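Local atomic coordinates of enoyl-CoA hydratase/isomerase family protein (Ruegeria pomeroyi, PDB entry 3L3S), a protein that probably acts as a hydro-lyase of the crotonase superfamily, whose enoyl-CoA hydratase members add water across the double bond of enoyl-CoA thioesters. Residues L9-L20 with A41-H52; S132-Q143 with M167-A176. All blocks are in the same frame, centred on the assembly; numbering follows the deposited sequence.

Interaction 1 (L9-L20 with A41-H52)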
loop_
_atom_site.group_PDB
_atom_site.type_symbol
_atom_site.label_atom_id
_atom_site.label_comp_id
_atom_site.label_asym_id
_atom_site.label_seq_id
_atom_site.Cartn_x
_atom_site.Cartn_y
_atom_site.Cartn_z
ATOM N N LEU B 9 -2.505 31.705 -14.598
ATOM C CA LEU B 9 -3.422 30.574 -14.637
ATOM C C LEU B 9 -4.665 30.877 -15.459
ATOM O O LEU B 9 -5.247 31.959 -15.351
ATOM C CB LEU B 9 -3.879 30.247 -13.216
ATOM C CG LEU B 9 -3.758 28.859 -12.592
ATOM C CD1 LEU B 9 -4.557 28.907 -11.309
ATOM C CD2 LEU B 9 -4.302 27.762 -13.480
ATOM N N GLY B 10 -5.100 29.884 -16.225
ATOM C CA GLY B 10 -6.298 30.020 -17.031
ATOM C C GLY B 10 -7.424 29.257 -16.363
ATOM O O GLY B 10 -7.235 28.105 -15.966
ATOM N N GLU B 11 -8.571 29.913 -16.197
ATOM C CA GLU B 11 -9.746 29.304 -15.568
ATOM C C GLU B 11 -10.974 29.355 -16.470
ATOM O O GLU B 11 -11.288 30.410 -17.040
ATOM C CB GLU B 11 -10.085 30.020 -14.256
ATOM C CG GLU B 11 -9.180 29.702 -13.092
ATOM C CD GLU B 11 -9.436 30.579 -11.893
ATOM O OE1 GLU B 11 -10.586 30.627 -11.414
ATOM O OE2 GLU B 11 -8.484 31.227 -11.424
ATOM N N VAL B 12 -11.636 28.204 -16.626
ATOM C CA VAL B 12 -12.868 28.075 -17.420
ATOM C C VAL B 12 -13.810 27.067 -16.766
ATOM O O VAL B 12 -13.416 25.930 -16.497
ATOM C CB VAL B 12 -12.638 27.645 -18.928
ATOM C CG1 VAL B 12 -12.248 28.833 -19.789
ATOM C CG2 VAL B 12 -11.593 26.553 -19.050
ATOM N N LEU B 13 -15.045 27.496 -16.499
ATOM C CA LEU B 13 -16.063 26.638 -15.888
ATOM C C LEU B 13 -17.077 26.185 -16.934
ATOM O O LEU B 13 -17.635 27.005 -17.656
ATOM C CB LEU B 13 -16.781 27.375 -14.747
ATOM C CG LEU B 13 -17.820 26.627 -13.899
ATOM C CD1 LEU B 13 -17.142 25.584 -13.033
ATOM C CD2 LEU B 13 -18.590 27.603 -13.029
ATOM N N SER B 14 -17.317 24.876 -16.987
ATOM C CA SER B 14 -18.264 24.271 -17.926
ATOM C C SER B 14 -18.958 23.068 -17.279
ATOM O O SER B 14 -18.320 22.037 -17.023
ATOM C CB SER B 14 -17.536 23.833 -19.206
ATOM O OG SER B 14 -18.399 23.151 -20.098
ATOM N N GLU B 15 -20.270 23.204 -17.053
ATOM C CA GLU B 15 -21.129 22.176 -16.438
ATOM C C GLU B 15 -20.569 21.606 -15.117
ATOM O O GLU B 15 -20.424 20.388 -14.961
ATOM C CB GLU B 15 -21.437 21.035 -17.435
ATOM C CG GLU B 15 -22.194 21.431 -18.710
ATOM C CD GLU B 15 -22.562 20.223 -19.581
ATOM O OE1 GLU B 15 -21.711 19.319 -19.767
ATOM O OE2 GLU B 15 -23.708 20.179 -20.081
ATOM N N GLY B 16 -20.196 22.509 -14.209
ATOM C CA GLY B 16 -19.645 22.114 -12.918
ATOM C C GLY B 16 -18.160 21.764 -12.880
ATOM O O GLY B 16 -17.570 21.665 -11.802
ATOM N N VAL B 17 -17.561 21.580 -14.053
ATOM C CA VAL B 17 -16.151 21.240 -14.178
ATOM C C VAL B 17 -15.292 22.494 -14.323
ATOM O O VAL B 17 -15.490 23.274 -15.255
ATOM C CB VAL B 17 -15.911 20.314 -15.404
ATOM C CG1 VAL B 17 -14.494 19.772 -15.410
ATOM C CG2 VAL B 17 -16.918 19.182 -15.423
ATOM N N LEU B 18 -14.362 22.687 -13.385
ATOM C CA LEU B 18 -13.427 23.820 -13.405
ATOM C C LEU B 18 -12.029 23.342 -13.816
ATOM O O LEU B 18 -11.344 22.630 -13.071
ATOM C CB LEU B 18 -13.380 24.541 -12.042
ATOM C CG LEU B 18 -12.348 25.659 -11.787
ATOM C CD1 LEU B 18 -12.446 26.819 -12.782
ATOM C CD2 LEU B 18 -12.522 26.177 -10.387
ATOM N N THR B 19 -11.618 23.752 -15.010
ATOM C CA THR B 19 -10.323 23.387 -15.550
ATOM C C THR B 19 -9.317 24.491 -15.299
ATOM O O THR B 19 -9.542 25.651 -15.648
ATOM C CB THR B 19 -10.416 23.022 -17.055
ATOM O OG1 THR B 19 -11.286 21.894 -17.203
ATOM C CG2 THR B 19 -9.053 22.651 -17.633
ATOM N N LEU B 20 -8.249 24.101 -14.605
ATOM C CA LEU B 20 -7.134 24.960 -14.256
ATOM C C LEU B 20 -6.024 24.635 -15.244
ATOM O O LEU B 20 -5.411 23.560 -15.194
ATOM C CB LEU B 20 -6.693 24.703 -12.808
ATOM C CG LEU B 20 -7.730 24.942 -11.693
ATOM C CD1 LEU B 20 -7.134 24.666 -10.302
ATOM C CD2 LEU B 20 -8.256 26.359 -11.761
ATOM N N ALA B 41 -7.190 30.044 -6.621
ATOM C CA ALA B 41 -8.160 29.378 -7.489
ATOM C C ALA B 41 -8.850 28.214 -6.776
ATOM O O ALA B 41 -10.007 27.902 -7.053
ATOM C CB ALA B 41 -7.469 28.884 -8.758
ATOM N N LEU B 42 -8.125 27.600 -5.846
ATOM C CA LEU B 42 -8.610 26.475 -5.061
ATOM C C LEU B 42 -9.487 26.931 -3.885
ATOM O O LEU B 42 -10.498 26.292 -3.592
ATOM C CB LEU B 42 -7.428 25.633 -4.568
ATOM C CG LEU B 42 -7.718 24.374 -3.751
ATOM C CD1 LEU B 42 -8.422 23.330 -4.612
ATOM C CD2 LEU B 42 -6.427 23.847 -3.196
ATOM N N ARG B 43 -9.099 28.031 -3.230
ATOM C CA ARG B 43 -9.860 28.590 -2.101
ATOM C C ARG B 43 -11.225 29.072 -2.571
ATOM O O ARG B 43 -12.228 28.882 -1.880
ATOM C CB ARG B 43 -9.116 29.750 -1.438
ATOM C CG ARG B 43 -7.941 29.334 -0.573
ATOM C CD ARG B 43 -7.348 30.535 0.141
ATOM N NE ARG B 43 -5.967 30.308 0.567
ATOM C CZ ARG B 43 -4.896 30.823 -0.034
ATOM N NH1 ARG B 43 -5.027 31.599 -1.105
ATOM N NH2 ARG B 43 -3.685 30.580 0.450
ATOM N N ARG B 44 -11.253 29.607 -3.793
ATOM C CA ARG B 44 -12.472 30.104 -4.418
ATOM C C ARG B 44 -13.332 28.960 -4.931
ATOM O O ARG B 44 -14.554 29.031 -4.855
ATOM C CB ARG B 44 -12.144 31.072 -5.563
ATOM C CG ARG B 44 -11.550 32.409 -5.104
ATOM C CD ARG B 44 -11.292 33.385 -6.258
ATOM N NE ARG B 44 -10.203 32.965 -7.145
ATOM C CZ ARG B 44 -10.333 32.736 -8.451
ATOM N NH1 ARG B 44 -11.512 32.882 -9.058
ATOM N NH2 ARG B 44 -9.282 32.340 -9.151
ATOM N N ALA B 45 -12.689 27.893 -5.400
ATOM C CA ALA B 45 -13.381 26.713 -5.927
ATOM C C ALA B 45 -14.078 25.914 -4.833
ATOM O O ALA B 45 -15.199 25.436 -5.025
ATOM C CB ALA B 45 -12.414 25.824 -6.675
HETATM N N MSE B 46 -13.416 25.800 -3.680
HETATM C CA MSE B 46 -13.954 25.073 -2.529
HETATM C C MSE B 46 -15.109 25.806 -1.853
HETATM O O MSE B 46 -15.875 25.198 -1.097
HETATM C CB MSE B 46 -12.844 24.766 -1.522
HETATM C CG MSE B 46 -12.066 23.519 -1.871
HETATM SE SE MSE B 46 -10.324 23.317 -1.003
HETATM C CE MSE B 46 -10.809 23.530 0.883
ATOM N N GLY B 47 -15.244 27.096 -2.172
ATOM C CA GLY B 47 -16.305 27.921 -1.617
ATOM C C GLY B 47 -17.410 28.251 -2.608
ATOM O O GLY B 47 -18.409 28.865 -2.233
ATOM N N ASP B 48 -17.251 27.804 -3.852
ATOM C CA ASP B 48 -18.213 28.049 -4.933
ATOM C C ASP B 48 -19.079 26.804 -5.197
ATOM O O ASP B 48 -18.569 25.759 -5.599
ATOM C CB ASP B 48 -17.437 28.452 -6.203
ATOM C CG ASP B 48 -18.294 29.158 -7.252
ATOM O OD1 ASP B 48 -19.543 29.054 -7.220
ATOM O OD2 ASP B 48 -17.692 29.809 -8.141
ATOM N N ASP B 49 -20.394 26.956 -5.025
ATOM C CA ASP B 49 -21.377 25.882 -5.228
ATOM C C ASP B 49 -21.488 25.450 -6.691
ATOM O O ASP B 49 -21.965 24.349 -6.979
ATOM C CB ASP B 49 -22.767 26.323 -4.746
ATOM C CG ASP B 49 -22.911 26.313 -3.229
ATOM O OD1 ASP B 49 -21.984 26.758 -2.517
ATOM O OD2 ASP B 49 -23.983 25.880 -2.749
ATOM N N HIS B 50 -21.051 26.329 -7.598
ATOM C CA HIS B 50 -21.083 26.081 -9.041
ATOM C C HIS B 50 -19.965 25.149 -9.480
ATOM O O HIS B 50 -20.122 24.399 -10.447
ATOM C CB HIS B 50 -21.012 27.394 -9.824
ATOM C CG HIS B 50 -22.345 28.032 -10.055
ATOM N ND1 HIS B 50 -22.857 29.011 -9.229
ATOM C CD2 HIS B 50 -23.279 27.822 -11.013
ATOM C CE1 HIS B 50 -24.050 29.373 -9.667
ATOM N NE2 HIS B 50 -24.329 28.667 -10.749
ATOM N N VAL B 51 -18.847 25.207 -8.755
ATOM C CA VAL B 51 -17.685 24.353 -9.012
ATOM C C VAL B 51 -17.901 23.015 -8.301
ATOM O O VAL B 51 -17.934 22.954 -7.073
ATOM C CB VAL B 51 -16.379 25.009 -8.497
ATOM C CG1 VAL B 51 -15.178 24.056 -8.667
ATOM C CG2 VAL B 51 -16.133 26.320 -9.233
ATOM N N HIS B 52 -18.061 21.954 -9.084
ATOM C CA HIS B 52 -18.285 20.622 -8.539
ATOM C C HIS B 52 -17.024 19.761 -8.577
ATOM O O HIS B 52 -16.768 18.994 -7.653
ATOM C CB HIS B 52 -19.419 19.913 -9.290
ATOM C CG HIS B 52 -20.776 20.543 -9.125
ATOM N ND1 HIS B 52 -21.916 19.973 -9.647
ATOM C CD2 HIS B 52 -21.174 21.696 -8.532
ATOM C CE1 HIS B 52 -22.955 20.750 -9.391
ATOM N NE2 HIS B 52 -22.532 21.800 -8.714
#

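Interaction 2 (S132-Q143 with M167-A176)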
loop_
_atom_site.group_PDB
_atom_site.type_symbol
_atom_site.label_atom_id
_atom_site.label_comp_id
_atom_site.label_asym_id
_atom_site.label_seq_id
_atom_site.Cartn_x
_atom_site.Cartn_y
_atom_site.Cartn_z
ATOM N N SER B 132 -1.020 10.044 -21.013
ATOM C CA SER B 132 -0.859 9.602 -22.400
ATOM C C SER B 132 0.367 8.684 -22.333
ATOM O O SER B 132 1.070 8.704 -21.321
ATOM C CB SER B 132 -0.578 10.813 -23.315
ATOM O OG SER B 132 0.783 11.233 -23.281
ATOM N N PRO B 133 0.629 7.856 -23.377
ATOM C CA PRO B 133 1.812 6.981 -23.314
ATOM C C PRO B 133 3.178 7.658 -23.237
ATOM O O PRO B 133 4.091 7.114 -22.620
ATOM C CB PRO B 133 1.674 6.136 -24.570
ATOM C CG PRO B 133 0.223 5.954 -24.654
ATOM C CD PRO B 133 -0.276 7.369 -24.437
ATOM N N ALA B 134 3.284 8.868 -23.787
ATOM C CA ALA B 134 4.531 9.644 -23.788
ATOM C C ALA B 134 4.896 10.296 -22.444
ATOM O O ALA B 134 5.986 10.859 -22.296
ATOM C CB ALA B 134 4.472 10.701 -24.869
ATOM N N ALA B 135 3.996 10.190 -21.467
ATOM C CA ALA B 135 4.202 10.772 -20.145
ATOM C C ALA B 135 5.311 10.107 -19.327
ATOM O O ALA B 135 5.328 8.882 -19.155
ATOM C CB ALA B 135 2.892 10.791 -19.360
ATOM N N ARG B 136 6.276 10.928 -18.908
ATOM C CA ARG B 136 7.408 10.480 -18.103
ATOM C C ARG B 136 7.313 11.098 -16.712
ATOM O O ARG B 136 6.664 12.128 -16.518
ATOM C CB ARG B 136 8.743 10.774 -18.781
ATOM C CG ARG B 136 8.984 9.961 -20.063
ATOM C CD ARG B 136 10.256 10.398 -20.789
ATOM N NE ARG B 136 10.384 11.859 -20.867
ATOM C CZ ARG B 136 10.143 12.602 -21.946
ATOM N NH1 ARG B 136 9.751 12.047 -23.090
ATOM N NH2 ARG B 136 10.291 13.918 -21.871
ATOM N N PHE B 137 7.853 10.385 -15.726
ATOM C CA PHE B 137 7.764 10.788 -14.323
ATOM C C PHE B 137 9.125 10.762 -13.655
ATOM O O PHE B 137 9.876 9.793 -13.786
ATOM C CB PHE B 137 6.770 9.864 -13.587
ATOM C CG PHE B 137 5.439 9.730 -14.285
ATOM C CD1 PHE B 137 4.407 10.649 -14.036
ATOM C CD2 PHE B 137 5.239 8.741 -15.269
ATOM C CE1 PHE B 137 3.188 10.589 -14.760
ATOM C CE2 PHE B 137 4.033 8.675 -16.002
ATOM C CZ PHE B 137 3.008 9.594 -15.750
ATOM N N CYS B 138 9.415 11.801 -12.878
ATOM C CA CYS B 138 10.715 11.899 -12.243
ATOM C C CYS B 138 10.747 12.661 -10.933
ATOM O O CYS B 138 9.864 13.466 -10.633
ATOM C CB CYS B 138 11.683 12.575 -13.227
ATOM S SG CYS B 138 13.399 12.638 -12.723
ATOM N N LEU B 139 11.792 12.350 -10.162
ATOM C CA LEU B 139 12.148 12.984 -8.892
ATOM C C LEU B 139 13.687 13.124 -9.050
ATOM O O LEU B 139 14.441 12.295 -8.545
ATOM C CB LEU B 139 11.772 12.117 -7.673
ATOM C CG LEU B 139 10.313 11.951 -7.222
ATOM C CD1 LEU B 139 10.259 11.211 -5.892
ATOM C CD2 LEU B 139 9.624 13.297 -7.096
ATOM N N PRO B 140 14.160 14.209 -9.722
ATOM C CA PRO B 140 15.579 14.492 -9.998
ATOM C C PRO B 140 16.519 15.185 -9.005
ATOM O O PRO B 140 17.606 15.605 -9.407
ATOM C CB PRO B 140 15.481 15.299 -11.285
ATOM C CG PRO B 140 14.329 16.208 -10.980
ATOM C CD PRO B 140 13.325 15.313 -10.256
ATOM N N GLY B 141 16.132 15.273 -7.734
ATOM C CA GLY B 141 16.953 15.943 -6.726
ATOM C C GLY B 141 18.407 15.559 -6.517
ATOM O O GLY B 141 19.271 16.436 -6.416
ATOM N N VAL B 142 18.676 14.256 -6.466
ATOM C CA VAL B 142 20.025 13.720 -6.267
ATOM C C VAL B 142 21.055 14.140 -7.328
ATOM O O VAL B 142 22.235 14.321 -7.021
ATOM C CB VAL B 142 19.996 12.181 -6.146
ATOM C CG1 VAL B 142 19.451 11.781 -4.787
ATOM C CG2 VAL B 142 19.155 11.563 -7.257
ATOM N N GLN B 143 20.563 14.371 -8.543
ATOM C CA GLN B 143 21.377 14.777 -9.685
ATOM C C GLN B 143 21.758 16.258 -9.608
ATOM O O GLN B 143 22.738 16.682 -10.222
ATOM C CB GLN B 143 20.603 14.538 -10.984
ATOM C CG GLN B 143 19.851 13.213 -11.058
ATOM C CD GLN B 143 18.891 13.148 -12.235
ATOM O OE1 GLN B 143 18.284 14.152 -12.623
ATOM N NE2 GLN B 143 18.747 11.961 -12.807
HETATM N N MSE B 167 12.710 5.985 -6.894
HETATM C CA MSE B 167 12.582 7.249 -7.618
HETATM C C MSE B 167 13.438 8.330 -6.983
HETATM O O MSE B 167 14.228 8.988 -7.662
HETATM C CB MSE B 167 11.136 7.751 -7.651
HETATM C CG MSE B 167 10.148 6.889 -8.360
HETATM SE SE MSE B 167 8.511 7.893 -8.658
HETATM C CE MSE B 167 9.013 8.783 -10.315
ATOM N N ALA B 168 13.299 8.462 -5.667
ATOM C CA ALA B 168 14.012 9.457 -4.879
ATOM C C ALA B 168 15.524 9.254 -4.835
ATOM O O ALA B 168 16.270 10.216 -4.976
ATOM C CB ALA B 168 13.440 9.506 -3.487
ATOM N N LEU B 169 15.967 8.004 -4.692
ATOM C CA LEU B 169 17.396 7.686 -4.638
ATOM C C LEU B 169 18.142 7.718 -5.978
ATOM O O LEU B 169 19.245 8.269 -6.040
ATOM C CB LEU B 169 17.647 6.341 -3.948
ATOM C CG LEU B 169 17.345 6.146 -2.456
ATOM C CD1 LEU B 169 17.854 4.774 -2.043
ATOM C CD2 LEU B 169 17.975 7.217 -1.597
ATOM N N THR B 170 17.546 7.160 -7.038
ATOM C CA THR B 170 18.198 7.132 -8.354
ATOM C C THR B 170 17.965 8.356 -9.240
ATOM O O THR B 170 18.776 8.632 -10.115
ATOM C CB THR B 170 17.844 5.874 -9.171
ATOM O OG1 THR B 170 16.480 5.934 -9.590
ATOM C CG2 THR B 170 18.069 4.625 -8.358
ATOM N N GLY B 171 16.834 9.041 -9.048
ATOM C CA GLY B 171 16.499 10.224 -9.836
ATOM C C GLY B 171 16.176 9.988 -11.308
ATOM O O GLY B 171 16.150 10.931 -12.111
ATOM N N ALA B 172 15.898 8.731 -11.644
ATOM C CA ALA B 172 15.600 8.308 -13.006
ATOM C C ALA B 172 14.208 8.682 -13.494
ATOM O O ALA B 172 13.311 8.959 -12.695
ATOM C CB ALA B 172 15.799 6.803 -13.128
ATOM N N THR B 173 14.055 8.733 -14.818
ATOM C CA THR B 173 12.773 9.035 -15.435
ATOM C C THR B 173 12.103 7.698 -15.741
ATOM O O THR B 173 12.740 6.764 -16.241
ATOM C CB THR B 173 12.896 9.893 -16.719
ATOM O OG1 THR B 173 13.716 9.221 -17.678
ATOM C CG2 THR B 173 13.499 11.254 -16.408
ATOM N N TYR B 174 10.835 7.606 -15.352
ATOM C CA TYR B 174 10.023 6.408 -15.521
ATOM C C TYR B 174 8.899 6.689 -16.491
ATOM O O TYR B 174 8.336 7.781 -16.470
ATOM C CB TYR B 174 9.448 5.993 -14.170
ATOM C CG TYR B 174 10.490 5.561 -13.158
ATOM C CD1 TYR B 174 10.847 4.202 -13.025
ATOM C CD2 TYR B 174 11.120 6.500 -12.321
ATOM C CE1 TYR B 174 11.805 3.785 -12.073
ATOM C CE2 TYR B 174 12.082 6.097 -11.370
ATOM C CZ TYR B 174 12.412 4.738 -11.255
ATOM O OH TYR B 174 13.339 4.340 -10.338
ATOM N N ASP B 175 8.550 5.690 -17.304
ATOM C CA ASP B 175 7.490 5.830 -18.311
ATOM C C ASP B 175 6.059 5.702 -17.766
ATOM O O ASP B 175 5.864 5.520 -16.563
ATOM C CB ASP B 175 7.739 4.884 -19.520
ATOM C CG ASP B 175 7.786 3.384 -19.148
ATOM O OD1 ASP B 175 7.652 3.013 -17.964
ATOM O OD2 ASP B 175 7.963 2.558 -20.072
ATOM N N ALA B 176 5.075 5.801 -18.658
ATOM C CA ALA B 176 3.660 5.695 -18.308
ATOM C C ALA B 176 3.243 4.301 -17.845
ATOM O O ALA B 176 2.391 4.167 -16.960
ATOM C CB ALA B 176 2.794 6.138 -19.477
#

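Interaction 1 (L9-L20 with A41-H52)
Gly16 O accepts a hydrogen bond from His52 N at 2.8 Å, and helix 41-45 runs at 20° to strand 9-14, their axes 11.8 Å apart. The contact belongs to the crotonase-fold beta-alpha-beta unit of strand 17-22, helix 32-45 and strand 53-58, which strand 9-14 joins through a hairpin with a type I' turn, Ser14 to Val17. Leu9, Leu18 and Leu20 suit the face toward the helix, their branches reaching small Ala41 and Ala45. Leu18 has its CG anti to the backbone N (chi1 173°), which carries CD2 between Val51 and Ala45 CB, 3.7 Å from the latter. Leu9 CD1 and Leu20 CD2 touch Ala41 CB, while Leu13 packs on Val51 and His50. On the solvent side a salt bridge forms: Glu11 OE2 offers its syn lone pair to Arg44 NH2 at 2.7 Å, the carboxylate turned 37° from the guanidinium plane. An alanine in place of Glu11 removes the carboxylate and would probably leave the Arg44 guanidinium without its acidic mate and freer to turn. Gly16 suits its place: phi is positive, a CB would crowd His52 ND1 (bonded to Ala206 O), and Gly16 CA makes a CA-H...O contact of 3.4 Å with His50 O.

Interaction 2 (S132-Q143 with M167-A176)
Phe137 and Tyr174 form a single antiparallel bridge, a hydrogen-bonded pair in which Phe137 N reaches Tyr174 O at 2.8 Å and Tyr174 N returns to Phe137 O at 2.9 Å. It ties the loop after helix 161-170 to the outer strand of the small parallel sheet of the crotonase fold. The tight part lies on the buried side. The Phe137 ring presents its edge to Ala176, with CE2 3.8 Å from Ala176 CA. Alanine fits there because its methyl already lies close to Ser132 O and Pro133 O, 3.5 Å from the latter, leaving little distance for a larger group. Met167, present as selenomethionine, bends at its end (chi3 85°) to bring CE to Phe137; the Leu139 and Met167 side chains cross at about a right angle, Leu139 CD1 4.0 Å from Met167 CB. Gly171, the first residue past helix 161-170, has positive phi, and a CB on it would clash with Val142 CG2. The other side is looser: Arg136 CA makes a CA-H...O contact with Tyr174 O at 3.3 Å, CB being its nearest side-chain atom, and exposed Thr173 offers CG2 to Cys138 CB. Asp175 suits the N-cap, its OD1 accepting from Trp178 N. Around the contact, the Cys138 backbone hydrogen-bonds to Ala115 of strand 114-116, Leu120 of helix 118-124 packs on Phe137, Leu139 and Met167, and Leu213 of a neighbouring subunit packs on Leu169.

Overall arrangement
Interaction 1 closes before interaction 2 opens along the chain, and the two lie on opposite sides of its centre, 30 Å between centres and about 15 Å between nearest atoms. They share no direct touch. Interaction 1 sits at the edge of the mixed sheet, where strand 9-14 is outermost within the chain; residues 132-143 follow strand 128-131 of that same sheet and go on to strand 137-138, an outermost strand, within the chain, of the smaller parallel sheet. The two contacts thus lie at different margins of one crotonase-type domain. Only interaction 2 meets another subunit, so it lies where the fold passes into the oligomer, whereas residues 9-20 and 41-52 are touched by no other chain of the assembly.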